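Local coordinates for protein putative Scyalone Dehydratase (Novosphingobium aromaticivorans DSM 12444, PDB 3EF8) that is of unknown function but has an NTF2-like fold and is possibly a dehydratase related to scytalone dehydratase, at residues R11-M16 with A87-V92; F18-H23 with A34-D39. All coordinates share one frame; numbering follows the deposited sequence. Where two conformers were deposited one is given.

Both contacts are made by helix 3-25 of an NTF2-like alpha+beta fold, and they lie about 12 Å apart between centres. In contact 1 the helix rests on strand 86-99 of the mixed sheet; about two turns further on, in contact 2, it packs against the chain that follows helix 29-33. Contact 2 is nested in sequence inside the loop that contact 1 closes. The two meet where CG of Met16 packs on CD2 of Leu35, at 4.0 Å. Bound glycols, probably from the crystallisation liquor, lie near both: the Val89 side chain is about 5 Å from a triethylene glycol, and that of Asp19 about 4 Å from a di(hydroxyethyl)ether, nearest atoms. Both contacts also touch the third subunit.

Contact 1: R11-M16 with A87-V92; sequences RAIERM and ANVRSV
Ile13 lies over Ala87 and Val89 where helix 3-25 packs on the sheet, the helix-on-sheet layer of the NTF2-like fold. The contact is small, with 95 Å² buried over both sides, and wholly apolar: no hydrogen bond crosses it, and all three touching residues are buried. The nearest alpha carbons, CA of Ile13 and CA of Ala87, are 8.8 Å apart, a gap spanned by side chains alone. Ala87 and Val89 are two apart on strand 86-99, so both point to the same face of the sheet, toward the helix.

Backbone hydrogen bonds hold this strand between its neighbours, Ala87 pairing with Val116 on one side and Asn88 with Asp80 on the other. Ile13 also touches Val116 and Trp123, so its side chain reaches three consecutive strands of the sheet. Met17, one turn further along the helix, continues the packing on Val89.

Charged groups of the same helix serve a different interface. Glu14 forms a salt bridge with Arg11 of the second subunit, while Arg11 does so with Glu14 of the third subunit, so that the same pair recurs from subunit to subunit round the trimer.

The two branches of Ile13 divide the strand between them. CG2, anti to the backbone N, approaches CG2 of Val89 at 4.2 Å, whereas the extended CG1 arm (chi2 164°) carries CD1 to 4.0 Å from CB of Ala87.

Contact 2: F18-H23 with A34-D39; sequences FDYSYH and ALFVED
Apolar and aromatic packing within the NTF2-like fold, whose long N-terminal helix lies over the curved sheet, joins Tyr20 of helix 3-25 to Leu35, in the turn after the short helix 29-33, and to Phe36 of strand 36-37. No hydrogen bond crosses the contact, which buries 169 Å² over both sides. The backbones come nearest at Tyr20 and Leu35, whose CA atoms are 7.3 Å apart.

Leu35 meets residues 18-23 through its CD1 methyl, which lies against the backbone, 3.8 Å from N of Tyr20, and also reaches CB of Tyr20 at 4.0 Å and CB of Asp19 at 4.4 Å. The Tyr20 ring extends beyond this methyl: with CG anti to the backbone N (chi1 174°) it points out from the helix to Phe36. There CE2 of Tyr20 sits at the edge of the Phe36 ring, near its plane, 3.6 Å from CE1. The two rings are oblique to one another, and the touch involves CD2 and CE2 of Tyr20 and the CE1 and CZ edge of Phe36.

The acidic end of Asp19 turns to other partners, OD1 forming salt bridges with Arg15 and with Arg90 of the third subunit.

Phe36 stacks on Tyr56, and Tyr20 makes a cation-pi contact with Arg128 of strand 122-136. That strand pairs through Phe125 with the backbones of Leu35 and Val37, while Leu32 of helix 29-33 packs on Tyr20, so the contact lies between both helices and the sheet.

Contact 1: R11-M16 with A87-V92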
# COMPACT_ATOMS: atom_id res chain seq x y z
N ARG A 11 6.12 2.44 14.26
CA ARG A 11 6.34 3.54 13.34
C ARG A 11 7.78 3.60 12.86
O ARG A 11 8.07 3.85 11.68
CB ARG A 11 5.91 4.90 13.93
CG ARG A 11 4.43 5.08 14.00
CD ARG A 11 3.81 5.22 12.62
NE ARG A 11 2.44 5.61 12.72
CZ ARG A 11 1.67 5.82 11.70
NH1 ARG A 11 2.18 5.54 10.52
NH2 ARG A 11 0.44 6.21 11.83
N ALA A 12 8.74 3.40 13.77
CA ALA A 12 10.14 3.45 13.39
C ALA A 12 10.57 2.34 12.45
O ALA A 12 11.37 2.54 11.52
CB ALA A 12 11.07 3.47 14.67
N ILE A 13 10.04 1.15 12.70
CA ILE A 13 10.33 -0.02 11.87
C ILE A 13 9.76 0.23 10.46
O ILE A 13 10.44 0.01 9.46
CB ILE A 13 9.79 -1.33 12.50
CG1 ILE A 13 10.64 -1.67 13.74
CG2 ILE A 13 9.74 -2.48 11.45
CD1 ILE A 13 9.93 -2.69 14.62
N GLU A 14 8.51 0.67 10.41
CA GLU A 14 7.88 0.94 9.10
C GLU A 14 8.69 2.01 8.37
O GLU A 14 9.00 1.85 7.16
CB GLU A 14 6.46 1.40 9.29
CG GLU A 14 5.51 0.29 9.70
CD GLU A 14 4.13 0.69 10.08
OE1 GLU A 14 3.92 1.87 10.42
OE2 GLU A 14 3.25 -0.21 10.10
N ARG A 15 9.06 3.09 9.06
CA ARG A 15 9.88 4.13 8.46
C ARG A 15 11.18 3.56 7.86
O ARG A 15 11.60 3.95 6.75
CB ARG A 15 10.19 5.25 9.48
CG ARG A 15 11.11 6.33 9.01
CD ARG A 15 10.66 6.93 7.68
NE ARG A 15 11.47 8.07 7.29
CZ ARG A 15 11.30 9.31 7.72
NH1 ARG A 15 10.32 9.64 8.56
NH2 ARG A 15 12.14 10.24 7.30
N MSE A 16 11.83 2.67 8.60
CA MSE A 16 13.09 2.10 8.11
C MSE A 16 12.83 1.30 6.85
O MSE A 16 13.60 1.39 5.87
CB MSE A 16 13.74 1.26 9.21
CG MSE A 16 15.07 0.69 8.87
SE MSE A 16 15.02 -0.91 7.77
CE MSE A 16 14.58 -2.19 9.23
N ALA A 87 12.16 -7.51 16.50
CA ALA A 87 10.83 -7.79 16.03
C ALA A 87 10.89 -8.63 14.78
O ALA A 87 11.81 -8.53 13.97
CB ALA A 87 10.06 -6.48 15.76
N ASN A 88 9.83 -9.40 14.61
CA ASN A 88 9.58 -10.22 13.43
C ASN A 88 8.46 -9.51 12.65
O ASN A 88 7.46 -9.05 13.20
CB ASN A 88 9.12 -11.60 13.85
CG ASN A 88 10.20 -12.36 14.58
OD1 ASN A 88 11.37 -12.16 14.31
ND2 ASN A 88 9.78 -13.27 15.49
N VAL A 89 8.68 -9.38 11.35
CA VAL A 89 7.76 -8.63 10.50
C VAL A 89 7.36 -9.44 9.27
O VAL A 89 8.18 -10.12 8.64
CB VAL A 89 8.45 -7.36 9.99
CG1 VAL A 89 7.45 -6.37 9.28
CG2 VAL A 89 9.16 -6.64 11.18
N ARG A 90 6.09 -9.39 8.92
CA ARG A 90 5.58 -9.97 7.69
C ARG A 90 4.96 -8.84 6.91
O ARG A 90 4.25 -7.99 7.46
CB ARG A 90 4.50 -11.02 7.94
CG ARG A 90 4.00 -11.70 6.67
CD ARG A 90 2.80 -12.59 6.96
NE ARG A 90 1.63 -11.79 7.25
CZ ARG A 90 0.69 -12.13 8.10
NH1 ARG A 90 0.79 -13.24 8.83
NH2 ARG A 90 -0.36 -11.36 8.23
N SER A 91 5.26 -8.76 5.62
CA SER A 91 4.69 -7.69 4.79
C SER A 91 4.56 -8.13 3.35
O SER A 91 5.02 -9.20 2.95
CB SER A 91 5.53 -6.43 4.84
OG SER A 91 6.83 -6.66 4.30
N VAL A 92 3.82 -7.33 2.61
CA VAL A 92 3.58 -7.55 1.18
C VAL A 92 4.30 -6.49 0.37
O VAL A 92 4.45 -5.34 0.80
CB VAL A 92 2.07 -7.53 0.86
CG1 VAL A 92 1.79 -7.57 -0.65
CG2 VAL A 92 1.37 -8.69 1.55

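Contact 2: F18-H23 with A34-D39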
# COMPACT_ATOMS: atom_id res chain seq x y z
N PHE A 18 10.51 1.73 4.70
CA PHE A 18 10.20 2.67 3.64
C PHE A 18 11.43 3.38 3.18
O PHE A 18 11.64 3.63 1.97
CB PHE A 18 9.15 3.68 4.06
CG PHE A 18 7.83 3.06 4.49
CD1 PHE A 18 7.42 1.83 3.99
CD2 PHE A 18 7.01 3.73 5.38
CE1 PHE A 18 6.19 1.25 4.40
CE2 PHE A 18 5.80 3.19 5.77
CZ PHE A 18 5.39 1.94 5.31
N ASP A 19 12.30 3.74 4.11
CA ASP A 19 13.58 4.34 3.72
C ASP A 19 14.37 3.38 2.86
O ASP A 19 15.01 3.75 1.87
CB ASP A 19 14.43 4.65 4.95
CG ASP A 19 13.94 5.86 5.74
OD1 ASP A 19 13.15 6.71 5.24
OD2 ASP A 19 14.37 5.99 6.92
N TYR A 20 14.33 2.09 3.21
CA TYR A 20 14.98 1.07 2.40
C TYR A 20 14.49 1.04 0.95
O TYR A 20 15.25 1.13 -0.01
CB TYR A 20 14.85 -0.35 3.03
CG TYR A 20 15.37 -1.48 2.18
CD1 TYR A 20 14.58 -2.03 1.21
CD2 TYR A 20 16.65 -1.98 2.35
CE1 TYR A 20 15.03 -3.08 0.38
CE2 TYR A 20 17.10 -3.03 1.52
CZ TYR A 20 16.27 -3.55 0.56
OH TYR A 20 16.68 -4.57 -0.30
N SER A 21 13.17 1.02 0.80
CA SER A 21 12.55 0.95 -0.54
C SER A 21 12.83 2.22 -1.32
O SER A 21 13.06 2.16 -2.54
CB SER A 21 11.07 0.72 -0.42
OG SER A 21 10.87 -0.62 -0.11
N TYR A 22 12.85 3.34 -0.62
CA TYR A 22 13.20 4.64 -1.25
C TYR A 22 14.62 4.63 -1.78
O TYR A 22 14.88 4.92 -2.95
CB TYR A 22 13.00 5.81 -0.29
CG TYR A 22 13.36 7.17 -0.90
CD1 TYR A 22 12.56 7.75 -1.88
CD2 TYR A 22 14.49 7.86 -0.49
CE1 TYR A 22 12.90 8.94 -2.45
CE2 TYR A 22 14.85 9.03 -1.06
CZ TYR A 22 14.04 9.61 -2.01
OH TYR A 22 14.40 10.85 -2.56
N HIS A 23 15.56 4.30 -0.91
CA HIS A 23 16.94 4.25 -1.35
C HIS A 23 17.24 3.22 -2.43
O HIS A 23 18.10 3.37 -3.27
CB HIS A 23 17.87 4.10 -0.13
CG HIS A 23 17.91 5.34 0.70
ND1 HIS A 23 18.29 6.55 0.18
CD2 HIS A 23 17.55 5.57 1.99
CE1 HIS A 23 18.20 7.48 1.11
NE2 HIS A 23 17.74 6.91 2.22
N ALA A 34 23.57 0.38 5.02
CA ALA A 34 23.58 0.95 6.37
C ALA A 34 22.40 0.48 7.21
O ALA A 34 22.36 0.67 8.42
CB ALA A 34 23.63 2.45 6.32
N LEU A 35 21.41 -0.12 6.54
CA LEU A 35 20.19 -0.60 7.19
C LEU A 35 20.24 -2.08 7.49
O LEU A 35 19.23 -2.66 7.86
CB LEU A 35 18.97 -0.25 6.34
CG LEU A 35 18.75 1.24 6.18
CD1 LEU A 35 17.53 1.54 5.25
CD2 LEU A 35 18.58 1.94 7.54
N PHE A 36 21.41 -2.69 7.33
CA PHE A 36 21.65 -4.11 7.68
C PHE A 36 22.78 -4.21 8.71
O PHE A 36 23.76 -3.47 8.63
CB PHE A 36 22.06 -4.95 6.48
CG PHE A 36 20.94 -5.26 5.57
CD1 PHE A 36 20.43 -4.27 4.74
CD2 PHE A 36 20.37 -6.53 5.50
CE1 PHE A 36 19.38 -4.52 3.92
CE2 PHE A 36 19.30 -6.76 4.62
CZ PHE A 36 18.84 -5.74 3.86
N VAL A 37 22.59 -5.12 9.67
CA VAL A 37 23.67 -5.46 10.61
C VAL A 37 24.72 -6.25 9.87
O VAL A 37 24.49 -6.82 8.80
CB VAL A 37 23.16 -6.24 11.85
CG1 VAL A 37 22.18 -5.37 12.66
CG2 VAL A 37 22.57 -7.56 11.49
N GLU A 38 25.91 -6.31 10.50
CA GLU A 38 27.01 -7.05 9.88
C GLU A 38 26.72 -8.52 9.70
O GLU A 38 27.00 -9.13 8.68
CB GLU A 38 28.27 -6.92 10.76
CG GLU A 38 29.43 -7.71 10.27
CD GLU A 38 29.99 -7.19 8.94
OE1 GLU A 38 29.65 -6.04 8.55
OE2 GLU A 38 30.77 -7.94 8.31
N ASP A 39 26.08 -9.07 10.73
CA ASP A 39 25.81 -10.50 10.85
C ASP A 39 24.42 -10.84 10.31
O ASP A 39 23.67 -11.61 10.92
CB ASP A 39 25.89 -10.94 12.31
CG ASP A 39 26.00 -12.44 12.47
OD1 ASP A 39 26.09 -13.16 11.46
OD2 ASP A 39 26.04 -12.92 13.62